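Endoglucanase (Ganoderma lucidum, PDB 5D8Z) probably hydrolyses internal beta-1,4-glucosidic bonds of cellulose and related glucans, as a glycoside hydrolase family 5 endoglucanase with a TIM-barrel fold. Local coordinates at residues G46-L51 and N313-Y318; A142-I147 and I157-M162; S204-V209 and D255-P260; S284-M289 and V337-A342. One frame throughout, in Å; residues are numbered along the deposited sequence.

Contact 1: residues G46-L51 and N313-Y318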
loop_
_atom_site.group_PDB
_atom_site.type_symbol
_atom_site.label_atom_id
_atom_site.label_comp_id
_atom_site.label_asym_id
_atom_site.label_seq_id
_atom_site.Cartn_x
_atom_site.Cartn_y
_atom_site.Cartn_z
ATOM N N GLY A 46 -4.233 17.125 10.605
ATOM C CA GLY A 46 -3.711 15.921 11.281
ATOM C C GLY A 46 -2.614 15.107 10.588
ATOM O O GLY A 46 -2.136 14.125 11.152
ATOM N N ALA A 47 -2.203 15.501 9.383
ATOM C CA ALA A 47 -1.087 14.852 8.713
ATOM C C ALA A 47 0.217 15.104 9.445
ATOM O O ALA A 47 0.508 16.254 9.788
ATOM C CB ALA A 47 -0.961 15.357 7.298
ATOM N N TRP A 48 1.011 14.036 9.617
ATOM C CA TRP A 48 2.179 14.038 10.485
ATOM C C TRP A 48 3.310 13.253 9.865
ATOM O O TRP A 48 3.410 12.050 10.053
ATOM C CB TRP A 48 1.832 13.459 11.856
ATOM C CG TRP A 48 2.993 13.490 12.869
ATOM C CD1 TRP A 48 4.110 14.304 12.834
ATOM C CD2 TRP A 48 3.118 12.697 14.053
ATOM N NE1 TRP A 48 4.931 14.025 13.895
ATOM C CE2 TRP A 48 4.346 13.054 14.669
ATOM C CE3 TRP A 48 2.334 11.700 14.636
ATOM C CZ2 TRP A 48 4.790 12.467 15.858
ATOM C CZ3 TRP A 48 2.778 11.113 15.820
ATOM C CH2 TRP A 48 3.997 11.501 16.419
ATOM N N PRO A 49 4.197 13.952 9.153
ATOM C CA PRO A 49 5.260 13.337 8.410
ATOM C C PRO A 49 6.209 12.598 9.332
ATOM O O PRO A 49 6.687 13.190 10.294
ATOM C CB PRO A 49 6.002 14.527 7.812
ATOM C CG PRO A 49 5.053 15.653 7.866
ATOM C CD PRO A 49 4.289 15.411 9.109
ATOM N N PRO A 50 6.500 11.325 9.031
ATOM C CA PRO A 50 7.441 10.517 9.777
ATOM C C PRO A 50 8.867 10.771 9.345
ATOM O O PRO A 50 9.551 9.870 8.890
ATOM C CB PRO A 50 7.001 9.094 9.450
ATOM C CG PRO A 50 6.455 9.191 8.071
ATOM C CD PRO A 50 5.840 10.552 7.966
ATOM N N LEU A 51 9.312 12.004 9.500
ATOM C CA LEU A 51 10.703 12.380 9.252
ATOM C C LEU A 51 11.179 13.219 10.417
ATOM O O LEU A 51 10.458 14.096 10.847
ATOM C CB LEU A 51 10.811 13.213 7.967
ATOM C CG LEU A 51 10.598 12.418 6.683
ATOM C CD1 LEU A 51 10.395 13.291 5.466
ATOM C CD2 LEU A 51 11.778 11.509 6.450
ATOM N N ASN A 313 5.551 6.652 12.246
ATOM C CA ASN A 313 5.422 7.215 13.574
ATOM C C ASN A 313 4.172 6.871 14.331
ATOM O O ASN A 313 3.428 7.706 14.786
ATOM C CB ASN A 313 5.844 8.700 13.644
ATOM C CG ASN A 313 5.075 9.553 12.735
ATOM O OD1 ASN A 313 3.987 9.181 12.322
ATOM N ND2 ASN A 313 5.618 10.703 12.412
ATOM N N PHE A 314 4.024 5.570 14.495
ATOM C CA PHE A 314 3.157 4.995 15.485
ATOM C C PHE A 314 3.929 4.955 16.792
ATOM O O PHE A 314 5.103 4.699 16.789
ATOM C CB PHE A 314 2.748 3.573 15.047
ATOM C CG PHE A 314 1.606 3.545 14.050
ATOM C CD1 PHE A 314 0.287 3.646 14.480
ATOM C CD2 PHE A 314 1.843 3.427 12.696
ATOM C CE1 PHE A 314 -0.763 3.638 13.580
ATOM C CE2 PHE A 314 0.790 3.418 11.790
ATOM C CZ PHE A 314 -0.513 3.532 12.237
ATOM N N TYR A 315 3.253 5.214 17.904
ATOM C CA TYR A 315 3.831 5.030 19.249
ATOM C C TYR A 315 4.163 3.560 19.528
ATOM O O TYR A 315 3.779 2.671 18.774
ATOM C CB TYR A 315 2.865 5.558 20.307
ATOM C CG TYR A 315 2.554 7.045 20.167
ATOM C CD1 TYR A 315 1.227 7.516 20.237
ATOM C CD2 TYR A 315 3.577 7.983 19.964
ATOM C CE1 TYR A 315 0.932 8.871 20.118
ATOM C CE2 TYR A 315 3.296 9.341 19.840
ATOM C CZ TYR A 315 1.974 9.779 19.916
ATOM O OH TYR A 315 1.683 11.116 19.783
ATOM N N GLN A 316 4.897 3.295 20.597
ATOM C CA GLN A 316 5.429 1.945 20.791
ATOM C C GLN A 316 4.304 0.932 21.054
ATOM O O GLN A 316 4.282 -0.163 20.486
ATOM C CB GLN A 316 6.452 1.939 21.925
ATOM C CG GLN A 316 7.378 0.719 21.962
ATOM C CD GLN A 316 8.125 0.566 23.305
ATOM O OE1 GLN A 316 8.915 -0.368 23.484
ATOM N NE2 GLN A 316 7.878 1.489 24.248
ATOM N N GLY A 317 3.343 1.325 21.880
ATOM C CA GLY A 317 2.260 0.436 22.270
ATOM C C GLY A 317 1.210 0.180 21.208
ATOM O O GLY A 317 0.178 -0.432 21.458
ATOM N N TYR A 318 1.455 0.656 20.005
ATOM C CA TYR A 318 0.532 0.402 18.934
ATOM C C TYR A 318 0.412 -1.117 18.703
ATOM O O TYR A 318 1.393 -1.869 18.726
ATOM C CB TYR A 318 0.985 1.131 17.684
ATOM C CG TYR A 318 0.145 0.792 16.508
ATOM C CD1 TYR A 318 -1.233 1.024 16.520
ATOM C CD2 TYR A 318 0.715 0.220 15.378
ATOM C CE1 TYR A 318 -2.022 0.696 15.420
ATOM C CE2 TYR A 318 -0.058 -0.088 14.273
ATOM C CZ TYR A 318 -1.422 0.138 14.301
ATOM O OH TYR A 318 -2.144 -0.193 13.204
#

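Contact 2: residues A142-I147 and I157-M162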
loop_
_atom_site.group_PDB
_atom_site.type_symbol
_atom_site.label_atom_id
_atom_site.label_comp_id
_atom_site.label_asym_id
_atom_site.label_seq_id
_atom_site.Cartn_x
_atom_site.Cartn_y
_atom_site.Cartn_z
ATOM N N ALA A 142 -6.729 13.312 -13.210
ATOM C CA ALA A 142 -5.893 14.486 -13.070
ATOM C C ALA A 142 -4.861 14.303 -11.955
ATOM O O ALA A 142 -3.661 14.570 -12.158
ATOM C CB ALA A 142 -6.752 15.702 -12.769
ATOM N N LEU A 143 -5.327 13.858 -10.790
ATOM C CA LEU A 143 -4.446 13.679 -9.660
ATOM C C LEU A 143 -3.278 12.805 -10.016
ATOM O O LEU A 143 -2.105 13.153 -9.806
ATOM C CB LEU A 143 -5.178 13.053 -8.486
ATOM C CG LEU A 143 -4.246 12.789 -7.301
ATOM C CD1 LEU A 143 -3.714 14.113 -6.757
ATOM C CD2 LEU A 143 -4.953 11.978 -6.216
ATOM N N TRP A 144 -3.603 11.654 -10.558
ATOM C CA TRP A 144 -2.561 10.731 -10.929
ATOM C C TRP A 144 -1.673 11.212 -12.071
ATOM O O TRP A 144 -0.519 10.855 -12.122
ATOM C CB TRP A 144 -3.164 9.380 -11.241
ATOM C CG TRP A 144 -3.449 8.678 -10.029
ATOM C CD1 TRP A 144 -4.669 8.408 -9.504
ATOM C CD2 TRP A 144 -2.481 8.166 -9.116
ATOM N NE1 TRP A 144 -4.525 7.711 -8.326
ATOM C CE2 TRP A 144 -3.181 7.571 -8.058
ATOM C CE3 TRP A 144 -1.081 8.133 -9.101
ATOM C CZ2 TRP A 144 -2.532 6.942 -7.006
ATOM C CZ3 TRP A 144 -0.448 7.528 -8.055
ATOM C CH2 TRP A 144 -1.168 6.937 -7.023
ATOM N N SER A 145 -2.181 12.026 -12.976
ATOM C CA SER A 145 -1.321 12.550 -13.999
ATOM C C SER A 145 -0.217 13.324 -13.293
ATOM O O SER A 145 0.971 13.110 -13.562
ATOM C CB SER A 145 -2.093 13.457 -14.956
ATOM O OG SER A 145 -1.300 13.816 -16.080
ATOM N N SER A 146 -0.598 14.200 -12.374
ATOM C CA SER A 146 0.375 15.048 -11.727
ATOM C C SER A 146 1.377 14.255 -10.922
ATOM O O SER A 146 2.578 14.557 -10.968
ATOM C CB SER A 146 -0.301 16.011 -10.780
ATOM O OG SER A 146 -1.332 16.697 -11.447
ATOM N N ILE A 147 0.894 13.272 -10.159
ATOM C CA ILE A 147 1.786 12.447 -9.352
ATOM C C ILE A 147 2.773 11.768 -10.282
ATOM O O ILE A 147 3.996 11.822 -10.074
ATOM C CB ILE A 147 1.014 11.381 -8.543
ATOM C CG1 ILE A 147 0.218 12.080 -7.419
ATOM C CG2 ILE A 147 1.972 10.345 -7.965
ATOM C CD1 ILE A 147 -0.732 11.205 -6.640
ATOM N N ILE A 157 9.755 3.703 -8.491
ATOM C CA ILE A 157 8.420 4.049 -8.026
ATOM C C ILE A 157 7.324 3.056 -8.476
ATOM O O ILE A 157 7.424 2.399 -9.517
ATOM C CB ILE A 157 8.050 5.460 -8.464
ATOM C CG1 ILE A 157 9.155 6.445 -8.089
ATOM C CG2 ILE A 157 6.775 5.908 -7.774
ATOM C CD1 ILE A 157 9.210 6.758 -6.615
ATOM N N ILE A 158 6.303 2.924 -7.644
ATOM C CA ILE A 158 5.224 1.965 -7.827
ATOM C C ILE A 158 3.999 2.718 -7.411
ATOM O O ILE A 158 3.900 3.127 -6.282
ATOM C CB ILE A 158 5.370 0.784 -6.864
ATOM C CG1 ILE A 158 6.462 -0.168 -7.353
ATOM C CG2 ILE A 158 4.047 0.049 -6.651
ATOM C CD1 ILE A 158 6.888 -1.233 -6.344
ATOM N N PHE A 159 3.067 2.918 -8.321
ATOM C CA PHE A 159 1.934 3.783 -8.045
ATOM C C PHE A 159 0.792 2.969 -7.479
ATOM O O PHE A 159 0.253 2.088 -8.159
ATOM C CB PHE A 159 1.464 4.466 -9.304
ATOM C CG PHE A 159 2.520 5.203 -10.020
ATOM C CD1 PHE A 159 2.728 6.530 -9.764
ATOM C CD2 PHE A 159 3.254 4.588 -11.018
ATOM C CE1 PHE A 159 3.696 7.251 -10.464
ATOM C CE2 PHE A 159 4.202 5.294 -11.750
ATOM C CZ PHE A 159 4.434 6.634 -11.468
ATOM N N GLY A 160 0.417 3.272 -6.240
ATOM C CA GLY A 160 -0.713 2.594 -5.615
ATOM C C GLY A 160 -1.975 3.427 -5.767
ATOM O O GLY A 160 -2.211 4.389 -4.991
ATOM N N VAL A 161 -2.791 3.034 -6.742
ATOM C CA VAL A 161 -3.903 3.845 -7.214
ATOM C C VAL A 161 -4.805 4.268 -6.075
ATOM O O VAL A 161 -5.135 5.433 -5.954
ATOM C CB VAL A 161 -4.743 3.086 -8.268
ATOM C CG1 VAL A 161 -6.032 3.817 -8.571
ATOM C CG2 VAL A 161 -3.965 2.917 -9.564
ATOM N N MET A 162 -5.203 3.329 -5.233
ATOM C CA MET A 162 -6.088 3.675 -4.158
ATOM C C MET A 162 -6.081 2.659 -3.057
ATOM O O MET A 162 -6.167 1.467 -3.303
ATOM C CB MET A 162 -7.510 3.789 -4.676
ATOM C CG MET A 162 -8.543 4.073 -3.588
ATOM S SD MET A 162 -8.310 5.628 -2.706
ATOM C CE MET A 162 -8.310 6.781 -4.073
#

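Contact 3: residues S204-V209 and D255-P260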
loop_
_atom_site.group_PDB
_atom_site.type_symbol
_atom_site.label_atom_id
_atom_site.label_comp_id
_atom_site.label_asym_id
_atom_site.label_seq_id
_atom_site.Cartn_x
_atom_site.Cartn_y
_atom_site.Cartn_z
ATOM N N SER A 204 -9.809 -6.954 0.523
ATOM C CA SER A 204 -9.541 -8.197 1.191
ATOM C C SER A 204 -9.118 -9.198 0.112
ATOM O O SER A 204 -9.736 -9.270 -0.957
ATOM C CB SER A 204 -10.778 -8.665 1.928
ATOM O OG SER A 204 -10.674 -10.021 2.280
ATOM N N ALA A 205 -8.044 -9.922 0.388
ATOM C CA ALA A 205 -7.585 -11.018 -0.469
ATOM C C ALA A 205 -8.539 -12.211 -0.500
ATOM O O ALA A 205 -8.515 -12.995 -1.435
ATOM C CB ALA A 205 -6.224 -11.504 -0.000
ATOM N N GLU A 206 -9.335 -12.366 0.548
ATOM C CA GLU A 206 -10.276 -13.470 0.665
ATOM C C GLU A 206 -11.444 -13.347 -0.300
ATOM O O GLU A 206 -11.924 -14.334 -0.815
ATOM C CB GLU A 206 -10.799 -13.531 2.089
ATOM C CG GLU A 206 -11.768 -14.652 2.388
ATOM C CD GLU A 206 -11.578 -15.185 3.799
ATOM O OE1 GLU A 206 -10.402 -15.383 4.201
ATOM O OE2 GLU A 206 -12.582 -15.413 4.514
ATOM N N THR A 207 -11.918 -12.136 -0.540
ATOM C CA THR A 207 -13.084 -11.944 -1.407
ATOM C C THR A 207 -12.705 -11.387 -2.762
ATOM O O THR A 207 -13.580 -11.146 -3.575
ATOM C CB THR A 207 -14.045 -10.937 -0.782
ATOM O OG1 THR A 207 -13.341 -9.689 -0.628
ATOM C CG2 THR A 207 -14.513 -11.444 0.570
ATOM N N PHE A 208 -11.418 -11.171 -3.001
ATOM C CA PHE A 208 -10.987 -10.489 -4.201
ATOM C C PHE A 208 -11.529 -11.057 -5.496
ATOM O O PHE A 208 -11.839 -10.301 -6.406
ATOM C CB PHE A 208 -9.473 -10.472 -4.303
ATOM C CG PHE A 208 -8.956 -9.517 -5.342
ATOM C CD1 PHE A 208 -8.883 -8.167 -5.068
ATOM C CD2 PHE A 208 -8.559 -9.970 -6.593
ATOM C CE1 PHE A 208 -8.426 -7.280 -6.017
ATOM C CE2 PHE A 208 -8.088 -9.090 -7.548
ATOM C CZ PHE A 208 -8.017 -7.739 -7.260
ATOM N N VAL A 209 -11.609 -12.382 -5.592
ATOM C CA VAL A 209 -12.214 -13.060 -6.753
ATOM C C VAL A 209 -13.734 -13.228 -6.572
ATOM O O VAL A 209 -14.505 -12.948 -7.504
ATOM C CB VAL A 209 -11.582 -14.451 -6.992
ATOM C CG1 VAL A 209 -12.147 -15.086 -8.260
ATOM C CG2 VAL A 209 -10.054 -14.359 -7.063
ATOM N N ASP A 255 -5.744 -21.263 3.612
ATOM C CA ASP A 255 -6.924 -22.033 3.202
ATOM C C ASP A 255 -8.005 -21.181 2.555
ATOM O O ASP A 255 -8.544 -21.549 1.510
ATOM C CB ASP A 255 -7.546 -22.759 4.402
ATOM C CG ASP A 255 -6.818 -24.057 4.765
ATOM O OD1 ASP A 255 -5.764 -24.344 4.164
ATOM O OD2 ASP A 255 -7.315 -24.790 5.661
ATOM N N ASN A 256 -8.322 -20.044 3.182
ATOM C CA ASN A 256 -9.449 -19.201 2.749
ATOM C C ASN A 256 -9.095 -18.027 1.836
ATOM O O ASN A 256 -9.999 -17.412 1.259
ATOM C CB ASN A 256 -10.209 -18.695 3.971
ATOM C CG ASN A 256 -10.826 -19.825 4.781
ATOM O OD1 ASN A 256 -10.617 -21.012 4.489
ATOM N ND2 ASN A 256 -11.593 -19.462 5.809
ATOM N N ALA A 257 -7.796 -17.739 1.682
ATOM C CA ALA A 257 -7.364 -16.565 0.948
ATOM C C ALA A 257 -6.240 -16.799 -0.045
ATOM O O ALA A 257 -6.447 -16.641 -1.234
ATOM C CB ALA A 257 -6.981 -15.486 1.924
ATOM N N TRP A 258 -5.053 -17.172 0.417
ATOM C CA TRP A 258 -3.908 -17.217 -0.491
ATOM C C TRP A 258 -3.937 -18.398 -1.428
ATOM O O TRP A 258 -3.479 -18.279 -2.558
ATOM C CB TRP A 258 -2.581 -17.197 0.250
ATOM C CG TRP A 258 -2.500 -16.122 1.200
ATOM C CD1 TRP A 258 -2.489 -16.244 2.531
ATOM C CD2 TRP A 258 -2.459 -14.720 0.916
ATOM N NE1 TRP A 258 -2.414 -15.013 3.121
ATOM C CE2 TRP A 258 -2.402 -14.053 2.148
ATOM C CE3 TRP A 258 -2.462 -13.963 -0.257
ATOM C CZ2 TRP A 258 -2.356 -12.666 2.246
ATOM C CZ3 TRP A 258 -2.404 -12.590 -0.159
ATOM C CH2 TRP A 258 -2.348 -11.953 1.086
ATOM N N ALA A 259 -4.446 -19.537 -0.974
ATOM C CA ALA A 259 -4.571 -20.703 -1.876
ATOM C C ALA A 259 -5.525 -20.405 -3.022
ATOM O O ALA A 259 -5.065 -20.381 -4.174
ATOM C CB ALA A 259 -5.006 -21.960 -1.132
ATOM N N PRO A 260 -6.835 -20.131 -2.723
ATOM C CA PRO A 260 -7.777 -19.842 -3.820
ATOM C C PRO A 260 -7.254 -18.726 -4.690
ATOM O O PRO A 260 -7.338 -18.769 -5.930
ATOM C CB PRO A 260 -9.050 -19.386 -3.099
ATOM C CG PRO A 260 -8.954 -19.993 -1.754
ATOM C CD PRO A 260 -7.491 -19.918 -1.422
#

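Contact 4: residues S284-M289 and V337-A342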
loop_
_atom_site.group_PDB
_atom_site.type_symbol
_atom_site.label_atom_id
_atom_site.label_comp_id
_atom_site.label_asym_id
_atom_site.label_seq_id
_atom_site.Cartn_x
_atom_site.Cartn_y
_atom_site.Cartn_z
ATOM N N SER A 284 1.278 -16.180 19.166
ATOM C CA SER A 284 0.274 -16.698 18.219
ATOM C C SER A 284 0.464 -16.122 16.831
ATOM O O SER A 284 0.271 -16.787 15.816
ATOM C CB SER A 284 -1.135 -16.351 18.706
ATOM O OG SER A 284 -1.355 -14.952 18.609
ATOM N N CYS A 285 0.864 -14.874 16.798
ATOM C CA CYS A 285 1.143 -14.242 15.552
ATOM C C CYS A 285 2.496 -14.621 14.938
ATOM O O CYS A 285 2.623 -14.640 13.735
ATOM C CB CYS A 285 1.002 -12.732 15.696
ATOM S SG CYS A 285 -0.006 -12.156 14.328
ATOM N N GLU A 286 3.506 -14.923 15.734
ATOM C CA GLU A 286 4.787 -15.304 15.146
ATOM C C GLU A 286 4.617 -16.660 14.473
ATOM O O GLU A 286 5.163 -16.912 13.401
ATOM C CB GLU A 286 5.914 -15.340 16.180
ATOM C CG GLU A 286 6.241 -13.983 16.808
ATOM C CD GLU A 286 7.326 -14.048 17.894
ATOM O OE1 GLU A 286 8.172 -14.974 17.849
ATOM O OE2 GLU A 286 7.350 -13.158 18.780
ATOM N N THR A 287 3.826 -17.538 15.066
ATOM C CA THR A 287 3.647 -18.819 14.423
ATOM C C THR A 287 2.821 -18.588 13.164
ATOM O O THR A 287 3.285 -18.887 12.082
ATOM C CB THR A 287 3.162 -19.979 15.357
ATOM O OG1 THR A 287 2.218 -20.792 14.661
ATOM C CG2 THR A 287 2.541 -19.514 16.690
ATOM N N PHE A 288 1.656 -17.968 13.270
ATOM C CA PHE A 288 0.773 -17.846 12.090
ATOM C C PHE A 288 1.288 -16.964 10.951
ATOM O O PHE A 288 0.978 -17.205 9.813
ATOM C CB PHE A 288 -0.611 -17.340 12.480
ATOM C CG PHE A 288 -1.496 -18.375 13.110
ATOM C CD1 PHE A 288 -1.800 -19.548 12.441
ATOM C CD2 PHE A 288 -2.075 -18.147 14.353
ATOM C CE1 PHE A 288 -2.648 -20.486 13.009
ATOM C CE2 PHE A 288 -2.918 -19.084 14.932
ATOM C CZ PHE A 288 -3.208 -20.255 14.259
ATOM N N MET A 289 2.050 -15.928 11.253
ATOM C CA MET A 289 2.570 -15.039 10.215
ATOM C C MET A 289 3.695 -15.716 9.439
ATOM O O MET A 289 3.853 -15.498 8.236
ATOM C CB MET A 289 3.093 -13.747 10.850
ATOM C CG MET A 289 3.836 -12.794 9.931
ATOM S SD MET A 289 2.762 -12.213 8.626
ATOM C CE MET A 289 1.751 -11.124 9.625
ATOM N N VAL A 337 8.727 -8.476 13.358
ATOM C CA VAL A 337 9.622 -8.200 12.269
ATOM C C VAL A 337 10.852 -9.109 12.305
ATOM O O VAL A 337 11.313 -9.576 11.250
ATOM C CB VAL A 337 10.063 -6.731 12.272
ATOM C CG1 VAL A 337 11.098 -6.479 11.181
ATOM C CG2 VAL A 337 8.870 -5.839 12.051
ATOM N N SER A 338 11.401 -9.343 13.495
ATOM C CA SER A 338 12.634 -10.132 13.587
ATOM C C SER A 338 12.360 -11.635 13.617
ATOM O O SER A 338 13.150 -12.409 13.119
ATOM C CB SER A 338 13.470 -9.717 14.790
ATOM O OG SER A 338 12.795 -10.022 15.986
ATOM N N ALA A 339 11.239 -12.046 14.178
ATOM C CA ALA A 339 10.854 -13.452 14.127
ATOM C C ALA A 339 10.357 -13.860 12.737
ATOM O O ALA A 339 10.699 -14.939 12.257
ATOM C CB ALA A 339 9.789 -13.762 15.173
ATOM N N CYS A 340 9.566 -13.010 12.084
ATOM C CA CYS A 340 8.877 -13.434 10.863
ATOM C C CYS A 340 9.057 -12.598 9.581
ATOM O O CYS A 340 9.416 -13.139 8.549
ATOM C CB CYS A 340 7.390 -13.617 11.173
ATOM S SG CYS A 340 7.042 -15.139 12.106
ATOM N N LEU A 341 8.819 -11.297 9.641
ATOM C CA LEU A 341 8.616 -10.527 8.429
ATOM C C LEU A 341 9.879 -10.163 7.715
ATOM O O LEU A 341 9.835 -9.909 6.526
ATOM C CB LEU A 341 7.860 -9.245 8.714
ATOM C CG LEU A 341 6.463 -9.322 9.293
ATOM C CD1 LEU A 341 5.966 -7.913 9.560
ATOM C CD2 LEU A 341 5.507 -10.004 8.332
ATOM N N ALA A 342 11.001 -10.094 8.415
ATOM C CA ALA A 342 12.256 -9.702 7.747
ATOM C C ALA A 342 12.768 -10.804 6.832
ATOM O O ALA A 342 12.986 -11.921 7.268
ATOM C CB ALA A 342 13.319 -9.324 8.757
#

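Contact 1: residues G46-L51 and N313-Y318
Trp48 and Asn313 meet as a stack: the side-chain amide of Asn313 lies flat over one face of the indole, their planes 21° apart, with Asn313 CG 3.9 Å from Trp48 CD2. On its other flank the amide group rests against Pro50, whose CB is 3.8 Å from Asn313 CG. Farther out along the indole, the six-membered ring passes the asparagine backbone, Trp48 CZ3 standing 3.6 Å from Asn313 O. Its far end reaches Tyr315, where Trp48 CH2 lies 4.1 Å from Tyr315 CE2 and the two side chains run at about a right angle.

The indole is extended toward the other loop by a first torsion of -177°, with CG anti to the backbone N, and Trp48 NE1 is held from outside by a hydrogen bond to Tyr55 O. Pro50 sits at the centre of an inverse gamma turn, closed by a weak bond from Leu51 N to Pro49 O (3.0 Å). Backbone bonds fasten both loops to the end of strand 24-30, Asn313 to Ala30 and Trp48 to Gly31 just after it, side by side where strands 24-30 and 303-312 close the TIM barrel. Pro50 also packs on Ile29 of strand 24-30 and on Leu104 of helix 95-110.

Contact 2: residues A142-I147 and I157-M162
Trp144 reaches from the helix to the strand and carries most of this contact. Its CG lies anti to the carbonyl carbon (chi1 -79°), which directs the ring from CB across the gap between helix 137-149 and barrel strand 157-160. On the six-membered ring CE3 comes first, 4.2 Å from Phe159 CD1, and the next atom, CZ3, is closer at 3.7 Å from that same Phe159 CD1. Here the tryptophan lies at the edge of the phenylalanine ring. Beyond it the indole turns its own edge to the backbone: Trp144 CH2 is 3.4 Å from Gly160 O, and CZ2 faces both Gly160 O and Val161 O. Round the rim, NE1 gives a weak hydrogen bond to Val161 O (3.3 Å), bent to 127°. Ile147 backs this up, its CD1 over one indole face and its CG2 4.3 Å from the edge of Phe159 at CD1.

The two axes are nearly antiparallel (170°) and 10.9 Å apart, the helix-on-strand layer of a TIM barrel, with Phe140 meeting Trp144 edge-to-face. Chemically the contact is mixed: Trp144 and Ile147 pack apolar surface on Phe159, while the indole edge faces two backbone carbonyls, one of which takes the bent NE1 bond, a modest directional hold.

Contact 3: residues S204-V209 and D255-P260
The backbones come together where Glu206 CA lies 4.3 Å from Ala257 CA, a loop running close against the side of a helix. In the TIM barrel, the 204-209 segment follows strand 194-198, whereas 255-260 belongs to helix 254-267, which comes after the next strand, 230-235; the contact therefore links two successive beta-alpha units. That helix is irregular here, with a wider pi-type turn at 255-258 and a kink at Pro260, whose ring nitrogen makes no bond to the preceding turn.

Ala205 supplies the apolar half. Its CB sits over one face of the Trp258 indole, 4.0 Å from Trp258 CZ3, and its methyl also approaches that of Ala257. Trp258 also touches Val234 of strand 230-235, and its ring meets that of Phe303 edge-to-face.

On the more exposed side Glu206 packs on Asn256 by van der Waals contact. With CG anti to the backbone N (chi1 -179°) and a bend at the second torsion, its chain runs alongside Asn256 in the same direction, and Glu206 CG is 3.5 Å from the backbone O of Asn256. The carboxylate rests against the Asn256 methylene, while its plane stands 77° from that of the asparagine amide, so the two flat groups do not stack. Trp202 of the glycan pocket lies just upstream in the chain. Ser204 opens an ST turn in which its OG accepts from Glu206 N at 3.2 Å.

Contact 4: residues S284-M289 and V337-A342
Two helices on the outside of the TIM barrel pack here at an acute angle: helix 283-298, which follows strand 272-277, and the short helix 335-341, which follows the last barrel strand and a small hairpin. Their axes run in the same general direction, 32° apart, and approach to 8.9 Å, with Glu286 and Cys340 the nearest pair of alpha carbons at 6.2 Å. A disulfide between Cys340 and Cys290, the residue after Met289, fastens the pair covalently. A second disulfide, Cys285 to Cys249, ties the same part of helix 283-298 to the segment ahead of helix 254-267.

Around the cystine the packing is mainly apolar. Met289 sends CG out anti to its backbone N (chi1 172°), then folds at the next two torsions, which lays the thioether across Leu341 at about a right angle: Met289 SD is 3.5 Å from Leu341 CD2. Lower on the chain, Met289 CG touches Cys340 CB at 3.9 Å. Leu336, a turn earlier on the second helix, and Leu238 also contact the methionine.

The second helix ends in a pi-type turn, closed by Ala342 N to Val337 O at 2.9 Å, and Leu341 O is taken by the hydroxyl of Tyr306 from the barrel strand. At the more exposed border Glu286 stretches, extended beyond CG, along the neighbouring helix, and its CD passes 3.7 Å from Ala339 CB.

The four contacts are spread round the barrel, none touching another. Contacts 2 and 3 both lie along the chain inside the long loop closed by contact 1, whereas contacts 1 and 4 interlace. Contacts 1 and 3 fall on opposite sides of the chain's centre, 31 Å between centres, as do contacts 2 and 4, at 32 Å; contacts 3 and 4 are the nearest neighbours, with atoms about 8 Å apart. Glu164, Trp202 and Glu276 line the glycan pocket and come, in the chain, shortly after contact 2 and shortly before contacts 3 and 4. The side chain of Glu206 is about 9 Å from a bound glucose unit and that of Met289 about 13 Å.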